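Local coordinates for protein intradiol ring-cleavage dioxygenase (Streptomyces sp. SirexAA-E, PDB 4ILV) that probably uses its iron(III) centre to cleave catechol-type aromatic rings between the two hydroxyl-bearing carbons, in a secreted enzyme that also carries a carbohydrate-binding module, at residues P64-G69 and S113-T118; G81-F86 and R103-T108; D85-D90 and H130-A135; L143-Y148 and F180-D185. One frame throughout, in Å; residues are numbered along the deposited sequence. Where two conformers were deposited one is given.

Interaction 1 (P64-G69 and S113-T118); sequences PLTVSG and SFTLRT
The Phe114 ring lies against the backbone of the neighbouring strand: Gly69 N stands 3.4 Å above its plane, toward the rim, and Ser68 CA rests over the same ring as a CH-pi donor, 4.3 Å from the centroid. Val67 O approaches the ring obliquely, while Val67 CG1 touches Phe114 CE1 at 4.1 Å. The ring gets there because CG sits between the backbone N and carbonyl carbon (chi1 71°), which folds it back across the partner strand. Gly69 leaves room for this, since a CB at that position would press tightly on Phe114 CE2. Were Phe114 an alanine, the backbone at Ser68 and Gly69 would probably lose its aromatic cover, and Phe182 its edge-to-face partner. The two strands are an antiparallel pair at one edge of a four-stranded sheet in the beta-sandwich of the intradiol dioxygenase domain, with 113-119 the edge strand. Three hydrogen-bonded pairs join them, among them Val67 N to Leu116 O at 2.8 Å and Thr118 N to Leu65 O at 2.7 Å. Leu65, Val67, Phe114, Leu116 and Thr118 face the interior; there Leu65 CD2 runs alongside Thr118 CG2, 3.9 Å away, and Thr118 OG1 turns to Gln88. On the outer face, Thr66 OG1 rests beside the aliphatic part of Arg117, 3.9 Å from Arg117 CG.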
loop_
_atom_site.group_PDB
_atom_site.type_symbol
_atom_site.label_atom_id
_atom_site.label_comp_id
_atom_site.label_asym_id
_atom_site.label_seq_id
_atom_site.Cartn_x
_atom_site.Cartn_y
_atom_site.Cartn_z
ATOM N N PRO A 64 -4.159 4.515 13.953
ATOM C CA PRO A 64 -3.646 3.182 13.608
ATOM C C PRO A 64 -4.382 2.609 12.404
ATOM O O PRO A 64 -5.604 2.749 12.302
ATOM C CB PRO A 64 -3.961 2.342 14.854
ATOM C CG PRO A 64 -3.976 3.345 15.977
ATOM C CD PRO A 64 -4.526 4.619 15.378
ATOM N N LEU A 65 -3.635 1.976 11.514
ATOM C CA LEU A 65 -4.182 1.357 10.330
ATOM C C LEU A 65 -3.388 0.091 10.071
ATOM O O LEU A 65 -2.163 0.140 9.973
ATOM C CB LEU A 65 -4.043 2.290 9.121
ATOM C CG LEU A 65 -4.399 1.675 7.751
ATOM C CD1 LEU A 65 -5.889 1.341 7.733
ATOM C CD2 LEU A 65 -4.033 2.631 6.611
ATOM N N THR A 66 -4.076 -1.045 9.999
ATOM C CA THR A 66 -3.463 -2.262 9.455
ATOM C C THR A 66 -4.138 -2.574 8.121
ATOM O O THR A 66 -5.366 -2.599 8.026
ATOM C CB THR A 66 -3.596 -3.467 10.393
ATOM O OG1 THR A 66 -2.797 -3.255 11.559
ATOM C CG2 THR A 66 -3.108 -4.750 9.697
ATOM N N VAL A 67 -3.331 -2.751 7.084
ATOM C CA VAL A 67 -3.825 -3.139 5.773
ATOM C C VAL A 67 -3.384 -4.589 5.509
ATOM O O VAL A 67 -2.208 -4.935 5.685
ATOM C CB VAL A 67 -3.274 -2.210 4.669
ATOM C CG1 VAL A 67 -3.808 -2.612 3.281
ATOM C CG2 VAL A 67 -3.604 -0.739 4.995
ATOM N N SER A 68 -4.317 -5.435 5.081
ATOM C CA SER A 68 -3.967 -6.827 4.785
ATOM C C SER A 68 -4.741 -7.386 3.581
ATOM O O SER A 68 -5.733 -6.809 3.144
ATOM C CB SER A 68 -4.196 -7.707 6.010
ATOM O OG SER A 68 -5.583 -7.805 6.299
ATOM N N GLY A 69 -4.260 -8.503 3.037
ATOM C CA GLY A 69 -4.910 -9.130 1.900
ATOM C C GLY A 69 -4.034 -10.214 1.299
ATOM O O GLY A 69 -3.161 -10.761 1.971
ATOM N N SER A 113 -0.333 -14.213 1.478
ATOM C CA SER A 113 -0.875 -13.085 2.233
ATOM C C SER A 113 0.154 -12.002 2.490
ATOM O O SER A 113 1.348 -12.267 2.441
ATOM C CB SER A 113 -1.432 -13.549 3.580
ATOM O OG SER A 113 -0.387 -14.030 4.402
ATOM N N PHE A 114 -0.320 -10.788 2.769
ATOM C CA PHE A 114 0.546 -9.723 3.301
ATOM C C PHE A 114 -0.168 -8.979 4.427
ATOM O O PHE A 114 -1.398 -9.047 4.531
ATOM C CB PHE A 114 0.913 -8.713 2.215
ATOM C CG PHE A 114 -0.243 -7.843 1.793
ATOM C CD1 PHE A 114 -0.416 -6.574 2.342
ATOM C CD2 PHE A 114 -1.154 -8.292 0.845
ATOM C CE1 PHE A 114 -1.492 -5.774 1.971
ATOM C CE2 PHE A 114 -2.236 -7.494 0.456
ATOM C CZ PHE A 114 -2.398 -6.229 1.016
ATOM N N THR A 115 0.614 -8.277 5.250
ATOM C CA THR A 115 0.083 -7.388 6.273
ATOM C C THR A 115 0.971 -6.169 6.418
ATOM O O THR A 115 2.196 -6.283 6.393
ATOM C CB THR A 115 0.023 -8.054 7.651
ATOM O OG1 THR A 115 -0.379 -9.418 7.510
ATOM C CG2 THR A 115 -0.969 -7.329 8.519
ATOM N N LEU A 116 0.347 -5.011 6.591
ATOM C CA LEU A 116 1.091 -3.766 6.784
ATOM C C LEU A 116 0.508 -3.023 7.963
ATOM O O LEU A 116 -0.650 -2.614 7.923
ATOM C CB LEU A 116 0.986 -2.877 5.557
ATOM C CG LEU A 116 1.745 -1.545 5.692
ATOM C CD1 LEU A 116 3.233 -1.780 5.640
ATOM C CD2 LEU A 116 1.325 -0.606 4.593
ATOM N N ARG A 117 1.294 -2.874 9.025
ATOM C CA ARG A 117 0.842 -2.091 10.171
ATOM C C ARG A 117 1.395 -0.679 10.060
ATOM O O ARG A 117 2.613 -0.492 10.009
ATOM C CB ARG A 117 1.295 -2.712 11.483
ATOM C CG ARG A 117 0.736 -1.959 12.686
ATOM C CD ARG A 117 1.419 -2.374 13.975
ATOM N NE ARG A 117 1.059 -1.496 15.088
ATOM C CZ ARG A 117 1.740 -1.434 16.228
ATOM N NH1 ARG A 117 2.816 -2.195 16.394
ATOM N NH2 ARG A 117 1.354 -0.609 17.198
ATOM N N THR A 118 0.512 0.314 10.044
ATOM C CA THR A 118 0.955 1.679 9.755
ATOM C C THR A 118 0.006 2.671 10.426
ATOM O O THR A 118 -0.695 2.303 11.361
ATOM C CB THR A 118 1.064 1.885 8.205
ATOM O OG1 THR A 118 1.629 3.164 7.907
ATOM C CG2 THR A 118 -0.306 1.733 7.507
#

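Interaction 2 (G81-F86 and R103-T108); sequences GVLLDF and RGHQFT
Leu83 packs into the angle between His105 and Phe107, on the outward face of this antiparallel strand pair. Its CB meets Phe107 CE1 at 3.8 Å. Beyond it, with CG anti to the backbone N (chi1 178°), the second torsion (chi2 -79°) turns CD2 toward the partner strand. CD2 then sits over one face of the Phe107 ring, 4.0 Å from the centroid, and also touches His105 CD2 at 3.7 Å. Gly81 O lies in the plane of the Phe107 ring, at its edge. Further along the same face, Asp85 OD1 approaches His105 CB, with the carboxylate and imidazole planes almost perpendicular at 88°; Asp85 OD1 and His105 ND1 both hydrogen-bond Ser49 OG, which ties the two side chains together. On the inward face, the Gln106 amide NE2 comes obliquely to Phe86 CE2 at 3.8 Å while giving its hydrogen bond to Thr115 O. The backbones are joined by paired bonds such as Leu84 N to Gln106 O, 2.8 Å long. At the loop end Thr108 OG1 accepts from Val82 N at 2.9 Å and is also bonded to Leu79 O. Strand 103-107 is outermost in its four-stranded sheet; strand 83-87 continues inward to 130-136, and Leu84 and Phe86 reach across to Phe114 on strand 113-119 of the facing sheet.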
loop_
_atom_site.group_PDB
_atom_site.type_symbol
_atom_site.label_atom_id
_atom_site.label_comp_id
_atom_site.label_asym_id
_atom_site.label_seq_id
_atom_site.Cartn_x
_atom_site.Cartn_y
_atom_site.Cartn_z
ATOM N N GLY A 81 6.231 -15.513 -2.376
ATOM C CA GLY A 81 7.475 -14.814 -2.642
ATOM C C GLY A 81 7.336 -13.512 -3.419
ATOM O O GLY A 81 8.299 -13.026 -4.009
ATOM N N VAL A 82 6.146 -12.931 -3.424
ATOM C CA VAL A 82 5.975 -11.646 -4.091
ATOM C C VAL A 82 6.539 -10.543 -3.217
ATOM O O VAL A 82 6.226 -10.481 -2.033
ATOM C CB VAL A 82 4.506 -11.347 -4.383
ATOM C CG1 VAL A 82 4.356 -9.954 -5.013
ATOM C CG2 VAL A 82 3.913 -12.444 -5.280
ATOM N N LEU A 83 7.364 -9.678 -3.806
ATOM C CA LEU A 83 7.885 -8.495 -3.114
ATOM C C LEU A 83 6.844 -7.366 -3.103
ATOM O O LEU A 83 6.346 -6.958 -4.150
ATOM C CB LEU A 83 9.186 -8.040 -3.787
ATOM C CG LEU A 83 9.970 -6.793 -3.339
ATOM C CD1 LEU A 83 9.395 -5.474 -3.845
ATOM C CD2 LEU A 83 10.141 -6.775 -1.829
ATOM N N LEU A 84 6.498 -6.884 -1.909
ATOM C CA LEU A 84 5.651 -5.708 -1.754
ATOM C C LEU A 84 6.415 -4.606 -1.006
ATOM O O LEU A 84 6.811 -4.796 0.132
ATOM C CB LEU A 84 4.380 -6.061 -0.987
ATOM C CG LEU A 84 3.472 -7.066 -1.706
ATOM C CD1 LEU A 84 2.413 -7.567 -0.755
ATOM C CD2 LEU A 84 2.826 -6.387 -2.906
ATOM N N ASP A 85 6.609 -3.472 -1.657
ATOM C CA ASP A 85 7.422 -2.387 -1.125
ATOM C C ASP A 85 6.515 -1.179 -0.951
ATOM O O ASP A 85 6.100 -0.568 -1.932
ATOM C CB ASP A 85 8.558 -2.096 -2.109
ATOM C CG ASP A 85 9.588 -1.083 -1.574
ATOM O OD1 ASP A 85 9.596 -0.797 -0.356
ATOM O OD2 ASP A 85 10.407 -0.588 -2.386
ATOM N N PHE A 86 6.195 -0.850 0.299
ATOM C CA PHE A 86 5.244 0.218 0.602
ATOM C C PHE A 86 5.958 1.513 0.993
ATOM O O PHE A 86 7.003 1.483 1.642
ATOM C CB PHE A 86 4.344 -0.196 1.768
ATOM C CG PHE A 86 3.359 -1.303 1.449
ATOM C CD1 PHE A 86 2.139 -1.004 0.870
ATOM C CD2 PHE A 86 3.632 -2.618 1.782
ATOM C CE1 PHE A 86 1.214 -1.996 0.614
ATOM C CE2 PHE A 86 2.711 -3.627 1.530
ATOM C CZ PHE A 86 1.505 -3.319 0.944
ATOM N N ARG A 103 8.631 3.744 5.201
ATOM C CA ARG A 103 9.058 2.973 4.046
ATOM C C ARG A 103 9.426 1.580 4.560
ATOM O O ARG A 103 10.145 1.443 5.551
ATOM C CB ARG A 103 10.266 3.632 3.371
ATOM C CG ARG A 103 10.068 5.122 3.084
ATOM C CD ARG A 103 11.252 5.725 2.352
ATOM N NE ARG A 103 11.063 7.146 2.081
ATOM C CZ ARG A 103 10.418 7.627 1.021
ATOM N NH1 ARG A 103 10.305 8.944 0.854
ATOM N NH2 ARG A 103 9.875 6.795 0.127
ATOM N N GLY A 104 8.922 0.545 3.906
ATOM C CA GLY A 104 9.259 -0.813 4.297
ATOM C C GLY A 104 8.715 -1.840 3.313
ATOM O O GLY A 104 7.642 -1.645 2.755
ATOM N N HIS A 105 9.450 -2.931 3.103
ATOM C CA HIS A 105 9.008 -3.968 2.174
ATOM C C HIS A 105 8.894 -5.331 2.839
ATOM O O HIS A 105 9.443 -5.558 3.931
ATOM C CB HIS A 105 9.943 -4.060 0.962
ATOM C CG HIS A 105 11.300 -4.617 1.277
ATOM N ND1 HIS A 105 12.400 -3.817 1.514
ATOM C CD2 HIS A 105 11.738 -5.894 1.369
ATOM C CE1 HIS A 105 13.452 -4.581 1.757
ATOM N NE2 HIS A 105 13.074 -5.845 1.676
ATOM N N GLN A 106 8.205 -6.240 2.150
ATOM C CA GLN A 106 7.965 -7.589 2.647
ATOM C C GLN A 106 7.737 -8.545 1.485
ATOM O O GLN A 106 7.570 -8.120 0.345
ATOM C CB GLN A 106 6.740 -7.611 3.557
ATOM C CG GLN A 106 5.439 -7.241 2.837
ATOM C CD GLN A 106 4.264 -7.145 3.776
ATOM O OE1 GLN A 106 3.568 -8.132 4.019
ATOM N NE2 GLN A 106 4.020 -5.947 4.305
ATOM N N PHE A 107 7.734 -9.841 1.788
ATOM C CA PHE A 107 7.480 -10.882 0.796
ATOM C C PHE A 107 6.265 -11.695 1.207
ATOM O O PHE A 107 6.057 -11.947 2.401
ATOM C CB PHE A 107 8.693 -11.803 0.657
ATOM C CG PHE A 107 9.901 -11.116 0.100
ATOM C CD1 PHE A 107 10.182 -11.171 -1.256
ATOM C CD2 PHE A 107 10.744 -10.393 0.928
ATOM C CE1 PHE A 107 11.295 -10.527 -1.780
ATOM C CE2 PHE A 107 11.856 -9.744 0.411
ATOM C CZ PHE A 107 12.130 -9.817 -0.946
ATOM N N THR A 108 5.439 -12.085 0.236
ATOM C CA THR A 108 4.264 -12.877 0.571
ATOM C C THR A 108 4.686 -14.274 0.981
ATOM O O THR A 108 5.619 -14.850 0.407
ATOM C CB THR A 108 3.247 -12.980 -0.589
ATOM O OG1 THR A 108 3.894 -13.503 -1.754
ATOM C CG2 THR A 108 2.619 -11.642 -0.890
#

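Interaction 3 (D85-D90 and H130-A135); sequences DFWQAD and HIHVKA. With FE (Fe (III) ion), chain C.
Strands 85-87 and 130-135 run antiparallel, their axes 4.7 Å apart at closest, joined by two hydrogen-bonded pairs, Asp85 with Lys134 and Trp87 with His132; His132 N bonds to Trp87 O at 2.8 Å. The second pair carries the main side-chain contact. With chi1 at 72° the indole of Trp87 is turned back over the strand onto His132. The five-membered ring and the imidazole form an offset stack, planes 8° apart and centroids 4.4 Å apart. Lys134 CG meets the indole edge at Trp87 CZ3, 3.8 Å away, and Lys134 NZ continues to a salt bridge with Glu41 and a hydrogen bond with Thr144. The stack probably limits how the His132 imidazole can turn; its NE2 binds the iron at 2.3 Å, and His130 NE2 binds the same ion at 2.2 Å. Tyr95 and Tyr124 complete the protein ligands, the two-tyrosine, two-histidine iron(III) site characteristic of intradiol dioxygenases. His130 ND1, the nitrogen that does not bind the metal, is hydrogen-bonded to Thr128 O, which probably helps fix the ring's rotation. A water joins His130 O to Ala89 N, linking segment 130-135 to segment 85-90. On the opposite face of the sheet, Val133 CG2 sits over the Phe86 ring, 3.9 Å from its centroid, and Ile131 CG2 touches Phe86 CD1. Beside Ile131, Gln88 NE2 holds Ala89 O with a nearly straight bond (168°), and Gln88 OE1 is hydrogen-bonded to Thr118 OG1.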
loop_
_atom_site.group_PDB
_atom_site.type_symbol
_atom_site.label_atom_id
_atom_site.label_comp_id
_atom_site.label_asym_id
_atom_site.label_seq_id
_atom_site.Cartn_x
_atom_site.Cartn_y
_atom_site.Cartn_z
ATOM N N ASP A 85 6.609 -3.472 -1.657
ATOM C CA ASP A 85 7.422 -2.387 -1.125
ATOM C C ASP A 85 6.515 -1.179 -0.951
ATOM O O ASP A 85 6.100 -0.568 -1.932
ATOM C CB ASP A 85 8.558 -2.096 -2.109
ATOM C CG ASP A 85 9.588 -1.083 -1.574
ATOM O OD1 ASP A 85 9.596 -0.797 -0.356
ATOM O OD2 ASP A 85 10.407 -0.588 -2.386
ATOM N N PHE A 86 6.195 -0.850 0.299
ATOM C CA PHE A 86 5.244 0.218 0.602
ATOM C C PHE A 86 5.958 1.513 0.993
ATOM O O PHE A 86 7.003 1.483 1.642
ATOM C CB PHE A 86 4.344 -0.196 1.768
ATOM C CG PHE A 86 3.359 -1.303 1.449
ATOM C CD1 PHE A 86 2.139 -1.004 0.870
ATOM C CD2 PHE A 86 3.632 -2.618 1.782
ATOM C CE1 PHE A 86 1.214 -1.996 0.614
ATOM C CE2 PHE A 86 2.711 -3.627 1.530
ATOM C CZ PHE A 86 1.505 -3.319 0.944
ATOM N N TRP A 87 5.407 2.651 0.588
ATOM C CA TRP A 87 5.818 3.923 1.177
ATOM C C TRP A 87 4.626 4.891 1.216
ATOM O O TRP A 87 3.652 4.705 0.478
ATOM C CB TRP A 87 7.056 4.515 0.474
ATOM C CG TRP A 87 6.819 5.054 -0.901
ATOM C CD1 TRP A 87 6.732 6.375 -1.260
ATOM C CD2 TRP A 87 6.665 4.299 -2.110
ATOM N NE1 TRP A 87 6.519 6.484 -2.610
ATOM C CE2 TRP A 87 6.477 5.228 -3.158
ATOM C CE3 TRP A 87 6.645 2.932 -2.405
ATOM C CZ2 TRP A 87 6.273 4.833 -4.482
ATOM C CZ3 TRP A 87 6.442 2.539 -3.725
ATOM C CH2 TRP A 87 6.261 3.488 -4.745
ATOM N N GLN A 88 4.692 5.901 2.083
ATOM C CA GLN A 88 3.534 6.760 2.336
ATOM C C GLN A 88 3.918 7.968 3.160
ATOM O O GLN A 88 4.986 7.994 3.770
ATOM C CB GLN A 88 2.471 6.005 3.134
ATOM C CG GLN A 88 2.927 5.697 4.576
ATOM C CD GLN A 88 1.822 5.164 5.456
ATOM O OE1 GLN A 88 1.521 3.969 5.446
ATOM N NE2 GLN A 88 1.206 6.048 6.233
ATOM N N ALA A 89 3.022 8.947 3.215
ATOM C CA ALA A 89 3.235 10.108 4.078
ATOM C C ALA A 89 2.900 9.763 5.519
ATOM O O ALA A 89 2.146 8.815 5.777
ATOM C CB ALA A 89 2.382 11.280 3.608
ATOM N N ASP A 90 3.448 10.538 6.458
ATOM C CA ASP A 90 3.110 10.379 7.866
ATOM C C ASP A 90 1.750 11.014 8.142
ATOM O O ASP A 90 1.071 11.434 7.205
ATOM C CB ASP A 90 4.226 10.921 8.789
ATOM C CG ASP A 90 4.438 12.431 8.678
ATOM O OD1 ASP A 90 3.573 13.164 8.135
ATOM O OD2 ASP A 90 5.502 12.885 9.168
ATOM N N HIS A 130 -3.572 8.353 0.108
ATOM C CA HIS A 130 -3.082 7.149 -0.573
ATOM C C HIS A 130 -1.864 6.524 0.091
ATOM O O HIS A 130 -1.113 7.186 0.785
ATOM C CB HIS A 130 -2.711 7.473 -2.029
ATOM C CG HIS A 130 -1.626 8.505 -2.150
ATOM N ND1 HIS A 130 -1.856 9.848 -1.948
ATOM C CD2 HIS A 130 -0.300 8.385 -2.414
ATOM C CE1 HIS A 130 -0.720 10.515 -2.092
ATOM N NE2 HIS A 130 0.239 9.651 -2.375
ATOM N N ILE A 131 -1.654 5.243 -0.185
ATOM C CA ILE A 131 -0.428 4.549 0.182
ATOM C C ILE A 131 0.222 4.036 -1.099
ATOM O O ILE A 131 -0.453 3.425 -1.933
ATOM C CB ILE A 131 -0.740 3.351 1.097
ATOM C CG1 ILE A 131 -1.213 3.842 2.464
ATOM C CG2 ILE A 131 0.486 2.460 1.255
ATOM C CD1 ILE A 131 -1.712 2.698 3.365
ATOM N N HIS A 132 1.522 4.271 -1.271
ATOM C CA HIS A 132 2.196 3.796 -2.472
ATOM C C HIS A 132 2.666 2.353 -2.313
ATOM O O HIS A 132 3.044 1.944 -1.225
ATOM C CB HIS A 132 3.413 4.655 -2.784
ATOM C CG HIS A 132 3.092 6.056 -3.197
ATOM N ND1 HIS A 132 2.861 6.407 -4.509
ATOM C CD2 HIS A 132 3.005 7.202 -2.477
ATOM C CE1 HIS A 132 2.624 7.707 -4.577
ATOM N NE2 HIS A 132 2.694 8.208 -3.358
ATOM N N VAL A 133 2.669 1.595 -3.404
ATOM C CA VAL A 133 3.176 0.229 -3.361
ATOM C C VAL A 133 3.778 -0.214 -4.698
ATOM O O VAL A 133 3.238 0.072 -5.780
ATOM C CB VAL A 133 2.083 -0.777 -2.882
ATOM C CG1 VAL A 133 0.882 -0.797 -3.852
ATOM C CG2 VAL A 133 2.667 -2.197 -2.710
ATOM N N LYS A 134 4.918 -0.894 -4.620
ATOM C CA LYS A 134 5.471 -1.604 -5.771
ATOM C C LYS A 134 5.384 -3.105 -5.501
ATOM O O LYS A 134 5.815 -3.560 -4.445
ATOM C CB LYS A 134 6.929 -1.215 -6.008
ATOM C CG LYS A 134 7.102 0.159 -6.615
ATOM C CD LYS A 134 8.559 0.544 -6.663
ATOM C CE LYS A 134 8.729 1.921 -7.264
ATOM N NZ LYS A 134 8.595 1.869 -8.746
ATOM N N ALA A 135 4.835 -3.862 -6.454
ATOM C CA ALA A 135 4.698 -5.309 -6.327
ATOM C C ALA A 135 5.512 -6.013 -7.401
ATOM O O ALA A 135 5.444 -5.652 -8.577
ATOM C CB ALA A 135 3.212 -5.729 -6.444
HETATM FE FE FE C . 2.265 10.320 -2.680
HETATM O O HOH W 1 0.991 9.189 1.103
#

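Interaction 4 (L143-Y148 and F180-D185)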
loop_
_atom_site.group_PDB
_atom_site.type_symbol
_atom_site.label_atom_id
_atom_site.label_comp_id
_atom_site.label_asym_id
_atom_site.label_seq_id
_atom_site.Cartn_x
_atom_site.Cartn_y
_atom_site.Cartn_z
ATOM N N LEU A 143 5.276 -4.010 -10.751
ATOM C CA LEU A 143 4.066 -3.201 -10.852
ATOM C C LEU A 143 4.130 -2.037 -9.853
ATOM O O LEU A 143 4.262 -2.266 -8.651
ATOM C CB LEU A 143 2.828 -4.042 -10.552
ATOM C CG LEU A 143 1.534 -3.222 -10.488
ATOM C CD1 LEU A 143 1.045 -2.946 -11.903
ATOM C CD2 LEU A 143 0.449 -3.898 -9.650
ATOM N N THR A 144 4.034 -0.801 -10.346
ATOM C CA THR A 144 3.964 0.373 -9.472
ATOM C C THR A 144 2.536 0.878 -9.403
ATOM O O THR A 144 1.896 1.097 -10.439
ATOM C CB THR A 144 4.852 1.514 -9.992
ATOM O OG1 THR A 144 6.216 1.079 -10.015
ATOM C CG2 THR A 144 4.723 2.768 -9.100
ATOM N N THR A 145 2.028 1.072 -8.192
ATOM C CA THR A 145 0.632 1.473 -8.055
ATOM C C THR A 145 0.351 2.158 -6.727
ATOM O O THR A 145 1.265 2.424 -5.949
ATOM C CB THR A 145 -0.320 0.254 -8.293
ATOM O OG1 THR A 145 -1.673 0.695 -8.384
ATOM C CG2 THR A 145 -0.198 -0.783 -7.187
ATOM N N GLN A 146 -0.916 2.461 -6.474
ATOM C CA GLN A 146 -1.307 3.107 -5.227
ATOM C C GLN A 146 -2.593 2.512 -4.659
ATOM O O GLN A 146 -3.393 1.930 -5.395
ATOM C CB GLN A 146 -1.526 4.602 -5.465
ATOM C CG GLN A 146 -0.325 5.305 -6.036
ATOM C CD GLN A 146 -0.572 6.779 -6.267
ATOM O OE1 GLN A 146 -1.394 7.400 -5.584
ATOM N NE2 GLN A 146 0.146 7.353 -7.228
ATOM N N LEU A 147 -2.798 2.678 -3.356
ATOM C CA LEU A 147 -4.054 2.273 -2.733
ATOM C C LEU A 147 -4.812 3.480 -2.200
ATOM O O LEU A 147 -4.211 4.378 -1.603
ATOM C CB LEU A 147 -3.792 1.286 -1.597
ATOM C CG LEU A 147 -2.922 0.080 -1.964
ATOM C CD1 LEU A 147 -2.726 -0.814 -0.747
ATOM C CD2 LEU A 147 -3.503 -0.716 -3.143
ATOM N N TYR A 148 -6.129 3.491 -2.395
ATOM C CA TYR A 148 -6.963 4.621 -1.972
ATOM C C TYR A 148 -7.934 4.230 -0.871
ATOM O O TYR A 148 -8.131 3.044 -0.599
ATOM C CB TYR A 148 -7.727 5.223 -3.156
ATOM C CG TYR A 148 -6.815 5.823 -4.201
ATOM C CD1 TYR A 148 -6.217 7.056 -3.994
ATOM C CD2 TYR A 148 -6.546 5.155 -5.388
ATOM C CE1 TYR A 148 -5.381 7.616 -4.938
ATOM C CE2 TYR A 148 -5.704 5.708 -6.341
ATOM C CZ TYR A 148 -5.121 6.943 -6.099
ATOM O OH TYR A 148 -4.283 7.519 -7.025
ATOM N N PHE A 180 -7.363 -5.293 0.941
ATOM C CA PHE A 180 -7.095 -5.140 -0.484
ATOM C C PHE A 180 -6.367 -6.360 -1.019
ATOM O O PHE A 180 -5.403 -6.821 -0.414
ATOM C CB PHE A 180 -6.266 -3.875 -0.775
ATOM C CG PHE A 180 -6.090 -3.598 -2.255
ATOM C CD1 PHE A 180 -7.054 -2.885 -2.962
ATOM C CD2 PHE A 180 -4.970 -4.065 -2.938
ATOM C CE1 PHE A 180 -6.899 -2.640 -4.324
ATOM C CE2 PHE A 180 -4.800 -3.818 -4.301
ATOM C CZ PHE A 180 -5.766 -3.112 -4.995
ATOM N N ASP A 181 -6.838 -6.887 -2.147
ATOM C CA ASP A 181 -6.160 -7.982 -2.819
ATOM C C ASP A 181 -5.524 -7.529 -4.132
ATOM O O ASP A 181 -6.159 -6.833 -4.931
ATOM C CB ASP A 181 -7.148 -9.137 -3.096
ATOM C CG ASP A 181 -7.567 -9.872 -1.825
ATOM O OD1 ASP A 181 -6.878 -9.741 -0.781
ATOM O OD2 ASP A 181 -8.595 -10.586 -1.859
ATOM N N PHE A 182 -4.287 -7.957 -4.374
ATOM C CA PHE A 182 -3.626 -7.680 -5.645
ATOM C C PHE A 182 -3.880 -8.842 -6.601
ATOM O O PHE A 182 -3.942 -10.002 -6.181
ATOM C CB PHE A 182 -2.113 -7.535 -5.475
ATOM C CG PHE A 182 -1.694 -6.378 -4.599
ATOM C CD1 PHE A 182 -1.736 -6.481 -3.218
ATOM C CD2 PHE A 182 -1.224 -5.202 -5.165
ATOM C CE1 PHE A 182 -1.327 -5.416 -2.413
ATOM C CE2 PHE A 182 -0.813 -4.132 -4.360
ATOM C CZ PHE A 182 -0.871 -4.242 -2.991
ATOM N N VAL A 183 -4.024 -8.527 -7.883
ATOM C CA VAL A 183 -4.019 -9.546 -8.928
ATOM C C VAL A 183 -2.946 -9.140 -9.934
ATOM O O VAL A 183 -3.041 -8.081 -10.551
ATOM C CB VAL A 183 -5.380 -9.648 -9.610
ATOM C CG1 VAL A 183 -5.335 -10.685 -10.739
ATOM C CG2 VAL A 183 -6.427 -10.036 -8.597
ATOM N N LEU A 184 -1.901 -9.953 -10.046
ATOM C CA LEU A 184 -0.795 -9.674 -10.943
ATOM C C LEU A 184 -0.875 -10.544 -12.192
ATOM O O LEU A 184 -1.356 -11.679 -12.141
ATOM C CB LEU A 184 0.534 -9.956 -10.247
ATOM C CG LEU A 184 0.770 -9.256 -8.915
ATOM C CD1 LEU A 184 2.140 -9.644 -8.373
ATOM C CD2 LEU A 184 0.645 -7.760 -9.080
ATOM N N ASP A 185 -0.362 -10.016 -13.297
ATOM C CA ASP A 185 -0.351 -10.721 -14.573
ATOM C C ASP A 185 0.725 -11.818 -14.584
ATOM O O ASP A 185 1.778 -11.676 -15.212
ATOM C CB ASP A 185 -0.136 -9.721 -15.711
ATOM C CG ASP A 185 -0.393 -10.321 -17.075
ATOM O OD1 ASP A 185 0.170 -9.801 -18.065
ATOM O OD2 ASP A 185 -1.165 -11.304 -17.154
#
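CH-pi packing leads this contact: Leu147 CD2 stands over the centre of the Phe180 ring, 3.6 Å from the centroid and only 14° off the normal. Phe180 extends away from its own N (chi1 -174°), which carries the ring from the backbone toward Leu147. The neighbouring aromatic ring adds to the cluster, since Phe180 CE2 lies over the centre of one Phe182 face, 3.8 Å above its plane. Purely aliphatic contact is made by two leucines that cross at an angle and touch through their methyls, Leu143 CD2 and Leu184 CD2, 3.9 Å apart. Looser touches complete the group: Thr145 CG2 reaches the edge of the Phe182 ring, 4.4 Å from Phe182 CE2, and Leu147 CD2 lies as far from Phe182 CZ. Shortening Phe180 to an alanine is likely to open a gap under Leu147 CD2 and leave one face of Phe182 without its aromatic neighbour. Among polar groups, Thr145 OG1 is hydrogen-bonded to Pro37 O. Even Leu143 CA and Leu184 CA are 8.1 Å apart, so side chains alone bridge the gap between the segments. Phe182 also touches Val133 on strand 130-136, which ties the cluster further into the opposing sheet. Apolar side chains from two facing sheets meeting in this way form the interior typical of a beta-sandwich, here that of the intradiol dioxygenase domain.

Interactions 2 and 3 share strand 83-87, which pairs with 103-107 on one side and 130-136 on the other; their centres are 10 Å apart. Interaction 1 forms one edge of the facing sheet (113-119 with 64-72), and interaction 4 spans the two, from 143-148 to 175-183, the neighbour of 64-72. Centres of interactions 1 and 4 are 14 Å apart. Along the chain, interaction 2 falls between the two strands of interaction 1, interactions 1 and 3 interleave, and interaction 4 follows all three. Phe114 and Phe86 meet where the sheets face each other. The sandwich thus backs the iron-binding strand with a shared hydrophobic interior, leaving the metal at the outer side of its sheet.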